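PDB 6JT6: extracellular PQQ-dependent sugar dehydrogenase from Coprinopsis cinerea, which probably oxidises sugars at a pyrroloquinoline quinone cofactor and passes the electrons to the b-type haem of its cytochrome domain, the part crystallised here. Local coordinates for residues Gly63-Asn68 against Ala91-Tyr96; Ser83-Thr88 against Ser159-His164. One frame throughout, in Å; residues are numbered along the deposited sequence.

Interaction 1 (Gly63-Asn68 against Ala91-Tyr96). With HEM (protoporphyrin IX containing Fe), chain C; NAG (2-acetamido-2-deoxy-beta-D-glucopyranose), chain B.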
ATOM      1  N   GLY A  63      10.725  -3.492  -4.470  1.00 14.27           N
ATOM      2  CA  GLY A  63      10.620  -3.844  -5.880  1.00 14.26           C
ATOM      3  C   GLY A  63      10.427  -5.341  -6.094  1.00 14.90           C
ATOM      4  O   GLY A  63       9.325  -5.817  -6.411  1.00 13.19           O
ATOM      5  N   SER A  64      11.522  -6.084  -5.916  1.00 14.51           N
ATOM      6  CA  SER A  64      11.489  -7.525  -6.035  1.00 14.14           C
ATOM      7  C   SER A  64      10.522  -8.112  -5.005  1.00 14.24           C
ATOM      8  O   SER A  64      10.434  -7.629  -3.839  1.00 14.91           O
ATOM      9  CB  SER A  64      12.919  -8.087  -5.829  1.00 14.79           C
ATOM     10  OG  SER A  64      12.838  -9.479  -5.627  1.00 16.41           O
ATOM     11  N   MET A  65       9.790  -9.148  -5.418  1.00 14.36           N
ATOM     12  CA  MET A  65       8.982  -9.934  -4.500  1.00 15.21           C
ATOM     13  C   MET A  65       9.841 -10.583  -3.406  1.00 16.55           C
ATOM     14  O   MET A  65       9.359 -10.849  -2.283  1.00 16.45           O
ATOM     15  CB  MET A  65       8.246 -11.047  -5.255  1.00 15.20           C
ATOM     16  CG  MET A  65       7.285 -11.837  -4.364  1.00 13.93           C
ATOM     17  SD  MET A  65       6.561 -13.268  -5.148  1.00 15.22           S
ATOM     18  CE  MET A  65       6.054 -14.073  -3.617  1.00 13.74           C
ATOM     19  N   ARG A  66      11.115 -10.818  -3.737  1.00 17.24           N
ATOM     20  CA  ARG A  66      12.000 -11.520  -2.816  1.00 19.52           C
ATOM     21  C   ARG A  66      12.722 -10.608  -1.831  1.00 17.90           C
ATOM     22  O   ARG A  66      13.444  -9.669  -2.230  1.00 19.55           O
ATOM     23  CB  ARG A  66      13.007 -12.391  -3.565  1.00 21.66           C
ATOM     24  CG  ARG A  66      12.375 -13.530  -4.367  1.00 27.23           C
ATOM     25  CD  ARG A  66      13.364 -14.049  -5.423  1.00 31.83           C
ATOM     26  NE  ARG A  66      13.892 -12.924  -6.212  1.00 38.92           N
ATOM     27  CZ  ARG A  66      15.121 -12.404  -6.110  1.00 44.23           C
ATOM     28  NH1 ARG A  66      16.024 -12.928  -5.268  1.00 48.98           N
ATOM     29  NH2 ARG A  66      15.455 -11.349  -6.857  1.00 42.44           N
ATOM     30  N   ASN A  67      12.530 -10.910  -0.542  1.00 16.52           N
ATOM     31  CA  ASN A  67      13.297 -10.296   0.545  1.00 16.75           C
ATOM     32  C   ASN A  67      13.046  -8.791   0.753  1.00 15.69           C
ATOM     33  O   ASN A  67      13.956  -8.000   1.030  1.00 16.55           O
ATOM     34  CB  ASN A  67      14.801 -10.650   0.394  1.00 17.46           C
ATOM     35  CG  ASN A  67      15.004 -12.145   0.197  1.00 18.14           C
ATOM     36  OD1 ASN A  67      14.619 -12.945   1.060  1.00 19.85           O
ATOM     37  ND2 ASN A  67      15.576 -12.526  -0.934  1.00 17.96           N
ATOM     38  N   ASN A  68      11.790  -8.415   0.650  1.00 14.76           N
ATOM     39  CA  ASN A  68      11.369  -7.030   0.946  1.00 14.43           C
ATOM     40  C   ASN A  68       9.980  -7.144   1.571  1.00 13.35           C
ATOM     41  O   ASN A  68       9.244  -8.063   1.230  1.00 14.04           O
ATOM     42  CB  ASN A  68      11.305  -6.166  -0.348  1.00 13.36           C
ATOM     43  CG  ASN A  68      12.659  -5.984  -1.025  1.00 13.36           C
ATOM     44  OD1 ASN A  68      13.552  -5.320  -0.506  1.00 14.39           O
ATOM     45  ND2 ASN A  68      12.798  -6.529  -2.205  1.00 13.05           N
ATOM     46  N   ALA A  91       7.382 -17.879  -3.962  1.00 26.61           N
ATOM     47  CA  ALA A  91       6.574 -18.866  -3.236  1.00 24.84           C
ATOM     48  C   ALA A  91       5.576 -18.129  -2.330  1.00 24.83           C
ATOM     49  O   ALA A  91       5.788 -16.947  -2.074  1.00 25.13           O
ATOM     50  CB  ALA A  91       7.498 -19.739  -2.402  1.00 23.12           C
ATOM     51  N   PRO A  92       4.495 -18.811  -1.839  1.00 22.74           N
ATOM     52  CA  PRO A  92       3.585 -18.119  -0.906  1.00 22.20           C
ATOM     53  C   PRO A  92       4.341 -17.391   0.238  1.00 20.71           C
ATOM     54  O   PRO A  92       5.128 -18.021   0.950  1.00 21.20           O
ATOM     55  CB  PRO A  92       2.691 -19.264  -0.364  1.00 23.55           C
ATOM     56  CG  PRO A  92       2.683 -20.287  -1.463  1.00 24.12           C
ATOM     57  CD  PRO A  92       3.988 -20.157  -2.204  1.00 24.00           C
ATOM     58  N   PRO A  93       4.162 -16.057   0.369  1.00 20.03           N
ATOM     59  CA  PRO A  93       4.834 -15.319   1.458  1.00 19.46           C
ATOM     60  C   PRO A  93       4.360 -15.744   2.853  1.00 19.54           C
ATOM     61  O   PRO A  93       3.208 -16.179   3.023  1.00 19.00           O
ATOM     62  CB  PRO A  93       4.428 -13.858   1.189  1.00 18.22           C
ATOM     63  CG  PRO A  93       4.191 -13.826  -0.290  1.00 17.58           C
ATOM     64  CD  PRO A  93       3.510 -15.133  -0.576  1.00 17.51           C
ATOM     65  N   SER A  94       5.247 -15.594   3.832  1.00 19.41           N
ATOM     66  CA  SER A  94       4.903 -15.790   5.249  1.00 21.61           C
ATOM     67  C   SER A  94       4.510 -14.473   5.881  1.00 20.78           C
ATOM     68  O   SER A  94       4.882 -13.438   5.381  1.00 19.58           O
ATOM     69  CB  SER A  94       6.155 -16.259   6.009  1.00 23.17           C
ATOM     70  OG  SER A  94       6.739 -17.382   5.372  1.00 31.74           O
ATOM     71  N   ILE A  95       3.890 -14.528   7.055  1.00 23.15           N
ATOM     72  CA  ILE A  95       3.588 -13.340   7.849  1.00 25.04           C
ATOM     73  C   ILE A  95       4.890 -12.713   8.337  1.00 26.04           C
ATOM     74  O   ILE A  95       5.818 -13.411   8.764  1.00 23.26           O
ATOM     75  CB  ILE A  95       2.651 -13.652   9.057  1.00 27.90           C
ATOM     76  CG1 ILE A  95       1.300 -14.256   8.607  1.00 30.60           C
ATOM     77  CG2 ILE A  95       2.437 -12.420   9.935  1.00 30.91           C
ATOM     78  CD1 ILE A  95       0.556 -13.511   7.507  1.00 28.42           C
ATOM     79  N   TYR A  96       4.965 -11.387   8.213  1.00 25.89           N
ATOM     80  CA  TYR A  96       6.166 -10.662   8.568  1.00 25.31           C
ATOM     81  C   TYR A  96       5.786  -9.720   9.696  1.00 28.60           C
ATOM     82  O   TYR A  96       4.871  -8.899   9.556  1.00 26.11           O
ATOM     83  CB  TYR A  96       6.713  -9.959   7.321  1.00 24.81           C
ATOM     84  CG  TYR A  96       7.794  -8.943   7.533  1.00 26.41           C
ATOM     85  CD1 TYR A  96       8.941  -9.226   8.308  1.00 28.87           C
ATOM     86  CD2 TYR A  96       7.709  -7.693   6.922  1.00 28.60           C
ATOM     87  CE1 TYR A  96       9.932  -8.263   8.492  1.00 29.72           C
ATOM     88  CE2 TYR A  96       8.699  -6.737   7.090  1.00 27.34           C
ATOM     89  CZ  TYR A  96       9.798  -7.016   7.872  1.00 29.93           C
ATOM     90  OH  TYR A  96      10.764  -6.037   8.025  1.00 35.25           O
TER
HETATM   91  CHA HEM C 302       6.531 -11.668  -9.030  1.00 17.04           C
HETATM   92  CHB HEM C 302       5.049 -15.959  -7.276  1.00 17.84           C
HETATM   93  CHC HEM C 302       2.408 -13.706  -3.901  1.00 15.83           C
HETATM   94  CHD HEM C 302       4.606  -9.490  -5.135  1.00 14.63           C
HETATM   95  C1A HEM C 302       6.313 -13.025  -8.876  1.00 19.12           C
HETATM   96  C2A HEM C 302       6.770 -14.019  -9.779  1.00 21.18           C
HETATM   97  C3A HEM C 302       6.334 -15.224  -9.280  1.00 20.85           C
HETATM   98  C4A HEM C 302       5.618 -14.983  -8.075  1.00 18.82           C
HETATM   99  CMA HEM C 302       6.569 -16.596  -9.892  1.00 22.83           C
HETATM  100  CAA HEM C 302       7.583 -13.799 -11.046  1.00 23.80           C
HETATM  101  CBA HEM C 302       6.826 -13.023 -12.139  1.00 32.56           C
HETATM  102  CGA HEM C 302       5.474 -13.581 -12.496  1.00 39.27           C
HETATM  103  O1A HEM C 302       4.409 -12.960 -12.233  1.00 42.05           O
HETATM  104  O2A HEM C 302       5.405 -14.686 -13.075  1.00 47.98           O
HETATM  105  C1B HEM C 302       4.180 -15.723  -6.215  1.00 18.14           C
HETATM  106  C2B HEM C 302       3.462 -16.768  -5.541  1.00 18.66           C
HETATM  107  C3B HEM C 302       2.672 -16.130  -4.605  1.00 18.41           C
HETATM  108  C4B HEM C 302       2.957 -14.680  -4.732  1.00 16.65           C
HETATM  109  CMB HEM C 302       3.548 -18.276  -5.855  1.00 19.63           C
HETATM  110  CAB HEM C 302       1.719 -16.673  -3.598  1.00 18.61           C
HETATM  111  CBB HEM C 302       0.941 -17.729  -3.812  1.00 20.24           C
HETATM  112  C1C HEM C 302       2.840 -12.351  -3.876  1.00 14.81           C
HETATM  113  C2C HEM C 302       2.374 -11.368  -2.974  1.00 13.86           C
HETATM  114  C3C HEM C 302       2.996 -10.158  -3.310  1.00 14.08           C
HETATM  115  C4C HEM C 302       3.835 -10.409  -4.459  1.00 14.27           C
HETATM  116  CMC HEM C 302       1.411 -11.658  -1.837  1.00 13.34           C
HETATM  117  CAC HEM C 302       2.839  -8.860  -2.596  1.00 14.44           C
HETATM  118  CBC HEM C 302       1.658  -8.484  -2.058  1.00 13.16           C
HETATM  119  C1D HEM C 302       5.237  -9.775  -6.354  1.00 15.32           C
HETATM  120  C2D HEM C 302       5.947  -8.735  -7.129  1.00 16.22           C
HETATM  121  C3D HEM C 302       6.500  -9.331  -8.193  1.00 16.03           C
HETATM  122  C4D HEM C 302       6.126 -10.755  -8.058  1.00 16.28           C
HETATM  123  CMD HEM C 302       6.056  -7.263  -6.827  1.00 16.88           C
HETATM  124  CAD HEM C 302       7.281  -8.661  -9.321  1.00 15.84           C
HETATM  125  CBD HEM C 302       8.746  -8.401  -9.022  1.00 15.29           C
HETATM  126  CGD HEM C 302       9.487  -9.709  -9.063  1.00 17.03           C
HETATM  127  O1D HEM C 302      10.085 -10.181  -8.057  1.00 16.10           O
HETATM  128  O2D HEM C 302       9.469 -10.352 -10.122  1.00 18.20           O
HETATM  129  NA  HEM C 302       5.582 -13.632  -7.851  1.00 18.20           N
HETATM  130  NB  HEM C 302       3.855 -14.525  -5.712  1.00 16.95           N
HETATM  131  NC  HEM C 302       3.680 -11.744  -4.782  1.00 15.05           N
HETATM  132  ND  HEM C 302       5.400 -10.995  -6.935  1.00 16.11           N
HETATM  133 FE   HEM C 302       4.673 -12.693  -6.347  1.00 15.77          FE
HETATM  134  C1  NAG B 301      10.723  -3.146  13.340  1.00 35.44           C
HETATM  135  C2  NAG B 301      10.622  -3.846  14.691  1.00 38.38           C
HETATM  136  C3  NAG B 301      11.820  -4.779  14.914  1.00 40.34           C
HETATM  137  C4  NAG B 301      12.095  -5.706  13.721  1.00 39.33           C
HETATM  138  C5  NAG B 301      12.180  -4.918  12.402  1.00 36.54           C
HETATM  139  C6  NAG B 301      12.127  -5.881  11.222  1.00 38.64           C
HETATM  140  C7  NAG B 301       9.597  -2.391  16.417  1.00 45.80           C
HETATM  141  C8  NAG B 301       9.957  -1.267  17.355  1.00 47.31           C
HETATM  142  N2  NAG B 301      10.633  -2.809  15.693  1.00 41.44           N
HETATM  143  O3  NAG B 301      11.552  -5.576  16.063  1.00 41.43           O
HETATM  144  O4  NAG B 301      13.314  -6.446  13.963  1.00 39.75           O
HETATM  145  O5  NAG B 301      11.083  -3.999  12.251  1.00 35.41           O
HETATM  146  O6  NAG B 301      12.456  -5.246   9.972  1.00 36.72           O
HETATM  147  O7  NAG B 301       8.467  -2.866  16.343  1.00 46.82           O
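Met65 meets 91-96 through its terminal methyl: CE lies 3.3 Å from Ala91 O and 3.8 Å from Pro93 CG, with no hydrogen bond between the segments. The neighbouring sulfur binds the haem iron, SD to FE being 2.3 Å, while His164 supplies the other protein ligand. With CG anti to the backbone N (chi1 -175°) and the chain extended beyond, the sulfur is carried out over the porphyrin to the metal, and CE carries on toward Ala91 and Pro93. Pro93 then bridges thioether and porphyrin, its CD 3.8 Å from HEM CHC at the macrocycle's rim, and the Pro92 ring packs by the vinyl group of HEM CBB.

The second shell fixes the backbone that presents the sulfur. Met65 N donates to propionate oxygen HEM O1D at 2.8 Å and 166°, tying the ligand residue to the haem twice. Within the loop Arg66 N donates to Ser64 OG at 2.9 Å, an ST turn; across the loop Asn68 ND2 reaches Ser64 O at 3.1 Å, Ser64 O lying close to the plane of the Asn68 amide. Trp126 and Ala130 donate to Asn68 OD1, which holds that amide's orientation.

A sulfur ligand whose methyl is packed by a proline, on a backbone pinned to the propionate, probably leaves the axial ligand little freedom. Thioether ligation generally stabilises ferrous haem, consistent with an electron-transfer centre.

Interaction 2 (Ser83-Thr88 against Ser159-His164); sequences SARWAT and SGLYRH. With HEM (protoporphyrin IX containing Fe), chain C.
The Arg85 guanidinium meets Ser159 O at its edge: NH1 and NH2 both donate to this single carbonyl oxygen, end-on and each at 2.7 Å. The oxygen sits only 12° out of the guanidinium plane, and because it is shared between two N-H groups each bond is bent, to about 137°. At a different edge, NE donates to Ser83 OG, whose modelled place is less certain, and NH2 has a further partner in Pro157 O. Extension of Arg85 from CG to NE carries the group across from strand 79-86.

Further along the loop, the Arg163 side chain folds round the His164 imidazole without stacking flat: His164 ND1 lies 3.7 Å above the plane of the Arg163 guanidinium, over its centre, and Arg163 CG lies over the centre of the imidazole. Arg163 NH2 donates to propionate oxygen HEM O1A at 2.9 Å, with a weak bond from NH1 to the same atom. His164 NE2 binds the iron at 1.9 Å, trans to Met65.

The Leu161 and Arg85 side chains run antiparallel, Leu161 CD2 passing 3.7 Å from Arg85 NH1. The leucine's chi1 of 49° sets CG between the backbone N and carbonyl carbon, and CD1 then approaches the haem methyl HEM CMC at 3.9 Å.

The guanidinium of Arg85 thus ties strand 79-86 to the backbone of the histidine-bearing loop, while that of Arg163 probably offsets propionate charge. With both axial positions filled by protein, the iron is six-coordinate, as befits transfer of electrons rather than binding of a small ligand.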
ATOM      1  N   SER A  83      -2.117  -6.786   5.603  1.00 14.35           N
ATOM      2  CA  SER A  83      -1.163  -7.710   6.170  1.00 15.58           C
ATOM      3  C   SER A  83       0.241  -7.380   5.640  1.00 16.07           C
ATOM      4  O   SER A  83       0.386  -6.938   4.481  1.00 16.40           O
ATOM      5  CB  SER A  83      -1.586  -9.137   5.810  1.00 15.26           C
ATOM      6  OG  SER A  83      -0.595 -10.086   6.147  1.00 16.27           O
ATOM      7  N   ALA A  84       1.257  -7.587   6.479  1.00 15.29           N
ATOM      8  CA  ALA A  84       2.648  -7.505   6.043  1.00 15.26           C
ATOM      9  C   ALA A  84       3.164  -8.918   5.866  1.00 16.09           C
ATOM     10  O   ALA A  84       2.941  -9.779   6.743  1.00 15.85           O
ATOM     11  CB  ALA A  84       3.517  -6.759   7.059  1.00 14.24           C
ATOM     12  N   ARG A  85       3.876  -9.151   4.752  1.00 16.54           N
ATOM     13  CA  ARG A  85       4.433 -10.476   4.442  1.00 17.24           C
ATOM     14  C   ARG A  85       5.856 -10.437   3.911  1.00 16.14           C
ATOM     15  O   ARG A  85       6.384  -9.369   3.640  1.00 15.73           O
ATOM     16  CB  ARG A  85       3.509 -11.250   3.506  1.00 16.87           C
ATOM     17  CG  ARG A  85       2.083 -11.220   4.023  1.00 17.33           C
ATOM     18  CD  ARG A  85       1.233 -12.354   3.578  1.00 17.54           C
ATOM     19  NE  ARG A  85      -0.096 -12.194   4.179  1.00 18.77           N
ATOM     20  CZ  ARG A  85      -1.134 -12.991   3.951  1.00 18.43           C
ATOM     21  NH1 ARG A  85      -1.010 -14.030   3.107  1.00 18.32           N
ATOM     22  NH2 ARG A  85      -2.301 -12.742   4.561  1.00 16.36           N
ATOM     23  N   TRP A  86       6.450 -11.628   3.782  1.00 16.34           N
ATOM     24  CA  TRP A  86       7.846 -11.801   3.432  1.00 16.46           C
ATOM     25  C   TRP A  86       8.030 -13.134   2.717  1.00 17.45           C
ATOM     26  O   TRP A  86       7.585 -14.156   3.212  1.00 18.30           O
ATOM     27  CB  TRP A  86       8.727 -11.752   4.672  1.00 17.23           C
ATOM     28  CG  TRP A  86      10.171 -11.629   4.330  1.00 18.28           C
ATOM     29  CD1 TRP A  86      10.996 -12.629   3.889  1.00 18.71           C
ATOM     30  CD2 TRP A  86      10.973 -10.432   4.377  1.00 17.81           C
ATOM     31  NE1 TRP A  86      12.276 -12.123   3.664  1.00 19.74           N
ATOM     32  CE2 TRP A  86      12.288 -10.787   3.966  1.00 18.34           C
ATOM     33  CE3 TRP A  86      10.719  -9.100   4.757  1.00 17.84           C
ATOM     34  CZ2 TRP A  86      13.353  -9.851   3.929  1.00 18.74           C
ATOM     35  CZ3 TRP A  86      11.771  -8.172   4.714  1.00 17.35           C
ATOM     36  CH2 TRP A  86      13.066  -8.551   4.290  1.00 18.82           C
ATOM     37  N   ALA A  87       8.650 -13.093   1.528  1.00 17.84           N
ATOM     38  CA  ALA A  87       8.971 -14.280   0.719  1.00 17.97           C
ATOM     39  C   ALA A  87      10.488 -14.331   0.465  1.00 18.09           C
ATOM     40  O   ALA A  87      11.098 -13.317   0.098  1.00 17.38           O
ATOM     41  CB  ALA A  87       8.245 -14.188  -0.604  1.00 17.73           C
ATOM     42  N   THR A  88      11.114 -15.485   0.645  1.00 18.24           N
ATOM     43  CA  THR A  88      12.542 -15.595   0.270  1.00 20.39           C
ATOM     44  C   THR A  88      12.746 -16.083  -1.177  1.00 23.95           C
ATOM     45  O   THR A  88      13.880 -16.116  -1.667  1.00 28.66           O
ATOM     46  CB  THR A  88      13.313 -16.498   1.242  1.00 20.67           C
ATOM     47  OG1 THR A  88      12.669 -17.773   1.280  1.00 19.41           O
ATOM     48  CG2 THR A  88      13.315 -15.901   2.662  1.00 20.39           C
ATOM     49  N   SER A 159      -4.633 -14.739   6.400  1.00 16.67           N
ATOM     50  CA  SER A 159      -5.138 -15.652   5.360  1.00 16.94           C
ATOM     51  C   SER A 159      -4.101 -16.013   4.311  1.00 16.42           C
ATOM     52  O   SER A 159      -3.369 -15.155   3.831  1.00 16.63           O
ATOM     53  CB  SER A 159      -6.331 -15.023   4.619  1.00 16.51           C
ATOM     54  OG  SER A 159      -6.799 -15.916   3.630  1.00 14.82           O
ATOM     55  N   GLY A 160      -4.054 -17.289   3.961  1.00 16.77           N
ATOM     56  CA  GLY A 160      -3.421 -17.713   2.703  1.00 16.93           C
ATOM     57  C   GLY A 160      -4.068 -17.037   1.500  1.00 16.57           C
ATOM     58  O   GLY A 160      -5.242 -16.595   1.538  1.00 16.28           O
ATOM     59  N   LEU A 161      -3.296 -16.931   0.435  1.00 17.54           N
ATOM     60  CA  LEU A 161      -3.801 -16.297  -0.784  1.00 18.03           C
ATOM     61  C   LEU A 161      -3.253 -16.969  -2.047  1.00 17.94           C
ATOM     62  O   LEU A 161      -2.199 -17.601  -2.029  1.00 17.89           O
ATOM     63  CB  LEU A 161      -3.528 -14.790  -0.752  1.00 17.90           C
ATOM     64  CG  LEU A 161      -2.149 -14.260  -0.396  1.00 19.09           C
ATOM     65  CD1 LEU A 161      -1.147 -14.631  -1.473  1.00 18.62           C
ATOM     66  CD2 LEU A 161      -2.184 -12.746  -0.209  1.00 18.14           C
ATOM     67  N   TYR A 162      -3.977 -16.823  -3.138  1.00 17.44           N
ATOM     68  CA  TYR A 162      -3.502 -17.294  -4.442  1.00 17.13           C
ATOM     69  C   TYR A 162      -2.546 -16.264  -5.017  1.00 17.50           C
ATOM     70  O   TYR A 162      -2.702 -15.055  -4.784  1.00 15.13           O
ATOM     71  CB  TYR A 162      -4.688 -17.490  -5.394  1.00 17.11           C
ATOM     72  CG  TYR A 162      -5.590 -18.635  -4.945  1.00 17.81           C
ATOM     73  CD1 TYR A 162      -5.170 -19.975  -5.078  1.00 18.53           C
ATOM     74  CD2 TYR A 162      -6.835 -18.381  -4.356  1.00 19.03           C
ATOM     75  CE1 TYR A 162      -5.964 -21.030  -4.648  1.00 19.09           C
ATOM     76  CE2 TYR A 162      -7.659 -19.439  -3.933  1.00 20.37           C
ATOM     77  CZ  TYR A 162      -7.207 -20.754  -4.077  1.00 19.90           C
ATOM     78  OH  TYR A 162      -8.010 -21.800  -3.653  1.00 21.51           O
ATOM     79  N   ARG A 163      -1.553 -16.767  -5.748  1.00 16.71           N
ATOM     80  CA  ARG A 163      -0.658 -15.969  -6.566  1.00 17.84           C
ATOM     81  C   ARG A 163      -1.416 -14.915  -7.376  1.00 15.90           C
ATOM     82  O   ARG A 163      -2.454 -15.201  -7.962  1.00 14.80           O
ATOM     83  CB  ARG A 163       0.109 -16.913  -7.513  1.00 20.14           C
ATOM     84  CG  ARG A 163       1.328 -16.276  -8.145  1.00 26.76           C
ATOM     85  CD  ARG A 163       1.781 -17.045  -9.380  1.00 32.86           C
ATOM     86  NE  ARG A 163       1.374 -16.265 -10.543  1.00 42.38           N
ATOM     87  CZ  ARG A 163       2.168 -15.428 -11.215  1.00 48.65           C
ATOM     88  NH1 ARG A 163       1.681 -14.744 -12.246  1.00 55.62           N
ATOM     89  NH2 ARG A 163       3.448 -15.286 -10.880  1.00 48.29           N
ATOM     90  N   HIS A 164      -0.871 -13.699  -7.392  1.00 14.73           N
ATOM     91  CA  HIS A 164      -1.375 -12.569  -8.186  1.00 13.97           C
ATOM     92  C   HIS A 164      -1.588 -12.967  -9.642  1.00 13.60           C
ATOM     93  O   HIS A 164      -0.844 -13.774 -10.183  1.00 14.66           O
ATOM     94  CB  HIS A 164      -0.375 -11.404  -8.138  1.00 12.52           C
ATOM     95  CG  HIS A 164       1.056 -11.844  -8.051  1.00 12.48           C
ATOM     96  ND1 HIS A 164       1.767 -12.256  -9.155  1.00 12.47           N
ATOM     97  CD2 HIS A 164       1.905 -11.944  -6.998  1.00 11.97           C
ATOM     98  CE1 HIS A 164       2.991 -12.601  -8.788  1.00 12.71           C
ATOM     99  NE2 HIS A 164       3.116 -12.412  -7.479  1.00 13.43           N
TER
HETATM  100  CHA HEM C 302       6.531 -11.668  -9.030  1.00 17.04           C
HETATM  101  CHB HEM C 302       5.049 -15.959  -7.276  1.00 17.84           C
HETATM  102  CHC HEM C 302       2.408 -13.706  -3.901  1.00 15.83           C
HETATM  103  CHD HEM C 302       4.606  -9.490  -5.135  1.00 14.63           C
HETATM  104  C1A HEM C 302       6.313 -13.025  -8.876  1.00 19.12           C
HETATM  105  C2A HEM C 302       6.770 -14.019  -9.779  1.00 21.18           C
HETATM  106  C3A HEM C 302       6.334 -15.224  -9.280  1.00 20.85           C
HETATM  107  C4A HEM C 302       5.618 -14.983  -8.075  1.00 18.82           C
HETATM  108  CMA HEM C 302       6.569 -16.596  -9.892  1.00 22.83           C
HETATM  109  CAA HEM C 302       7.583 -13.799 -11.046  1.00 23.80           C
HETATM  110  CBA HEM C 302       6.826 -13.023 -12.139  1.00 32.56           C
HETATM  111  CGA HEM C 302       5.474 -13.581 -12.496  1.00 39.27           C
HETATM  112  O1A HEM C 302       4.409 -12.960 -12.233  1.00 42.05           O
HETATM  113  O2A HEM C 302       5.405 -14.686 -13.075  1.00 47.98           O
HETATM  114  C1B HEM C 302       4.180 -15.723  -6.215  1.00 18.14           C
HETATM  115  C2B HEM C 302       3.462 -16.768  -5.541  1.00 18.66           C
HETATM  116  C3B HEM C 302       2.672 -16.130  -4.605  1.00 18.41           C
HETATM  117  C4B HEM C 302       2.957 -14.680  -4.732  1.00 16.65           C
HETATM  118  CMB HEM C 302       3.548 -18.276  -5.855  1.00 19.63           C
HETATM  119  CAB HEM C 302       1.719 -16.673  -3.598  1.00 18.61           C
HETATM  120  CBB HEM C 302       0.941 -17.729  -3.812  1.00 20.24           C
HETATM  121  C1C HEM C 302       2.840 -12.351  -3.876  1.00 14.81           C
HETATM  122  C2C HEM C 302       2.374 -11.368  -2.974  1.00 13.86           C
HETATM  123  C3C HEM C 302       2.996 -10.158  -3.310  1.00 14.08           C
HETATM  124  C4C HEM C 302       3.835 -10.409  -4.459  1.00 14.27           C
HETATM  125  CMC HEM C 302       1.411 -11.658  -1.837  1.00 13.34           C
HETATM  126  CAC HEM C 302       2.839  -8.860  -2.596  1.00 14.44           C
HETATM  127  CBC HEM C 302       1.658  -8.484  -2.058  1.00 13.16           C
HETATM  128  C1D HEM C 302       5.237  -9.775  -6.354  1.00 15.32           C
HETATM  129  C2D HEM C 302       5.947  -8.735  -7.129  1.00 16.22           C
HETATM  130  C3D HEM C 302       6.500  -9.331  -8.193  1.00 16.03           C
HETATM  131  C4D HEM C 302       6.126 -10.755  -8.058  1.00 16.28           C
HETATM  132  CMD HEM C 302       6.056  -7.263  -6.827  1.00 16.88           C
HETATM  133  CAD HEM C 302       7.281  -8.661  -9.321  1.00 15.84           C
HETATM  134  CBD HEM C 302       8.746  -8.401  -9.022  1.00 15.29           C
HETATM  135  CGD HEM C 302       9.487  -9.709  -9.063  1.00 17.03           C
HETATM  136  O1D HEM C 302      10.085 -10.181  -8.057  1.00 16.10           O
HETATM  137  O2D HEM C 302       9.469 -10.352 -10.122  1.00 18.20           O
HETATM  138  NA  HEM C 302       5.582 -13.632  -7.851  1.00 18.20           N
HETATM  139  NB  HEM C 302       3.855 -14.525  -5.712  1.00 16.95           N
HETATM  140  NC  HEM C 302       3.680 -11.744  -4.782  1.00 15.05           N
HETATM  141  ND  HEM C 302       5.400 -10.995  -6.935  1.00 16.11           N
HETATM  142 FE   HEM C 302       4.673 -12.693  -6.347  1.00 15.77          FE

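In the fold
The two interactions share one haem: 63-68 brings Met65 and 159-164 brings His164 to its iron; 91-96 also lines the pocket with Pro92 and Pro93, whereas 83-88 stands behind it. Their centres are 7 Å apart and their segments alternate along the chain. Strands 79-86 and 94-95, adjacent and antiparallel in the six-stranded sheet, join them directly through Ser94 N and Trp86 O at 2.8 Å, a probable hydrogen bond. A second probable bond, Asn67 N to Ala87 O at 2.9 Å, attaches the methionine loop to the residue just past strand 79-86. Arg85 also packs on Pro93, so the backing of the methionine and the hold on the histidine loop meet beside the haem.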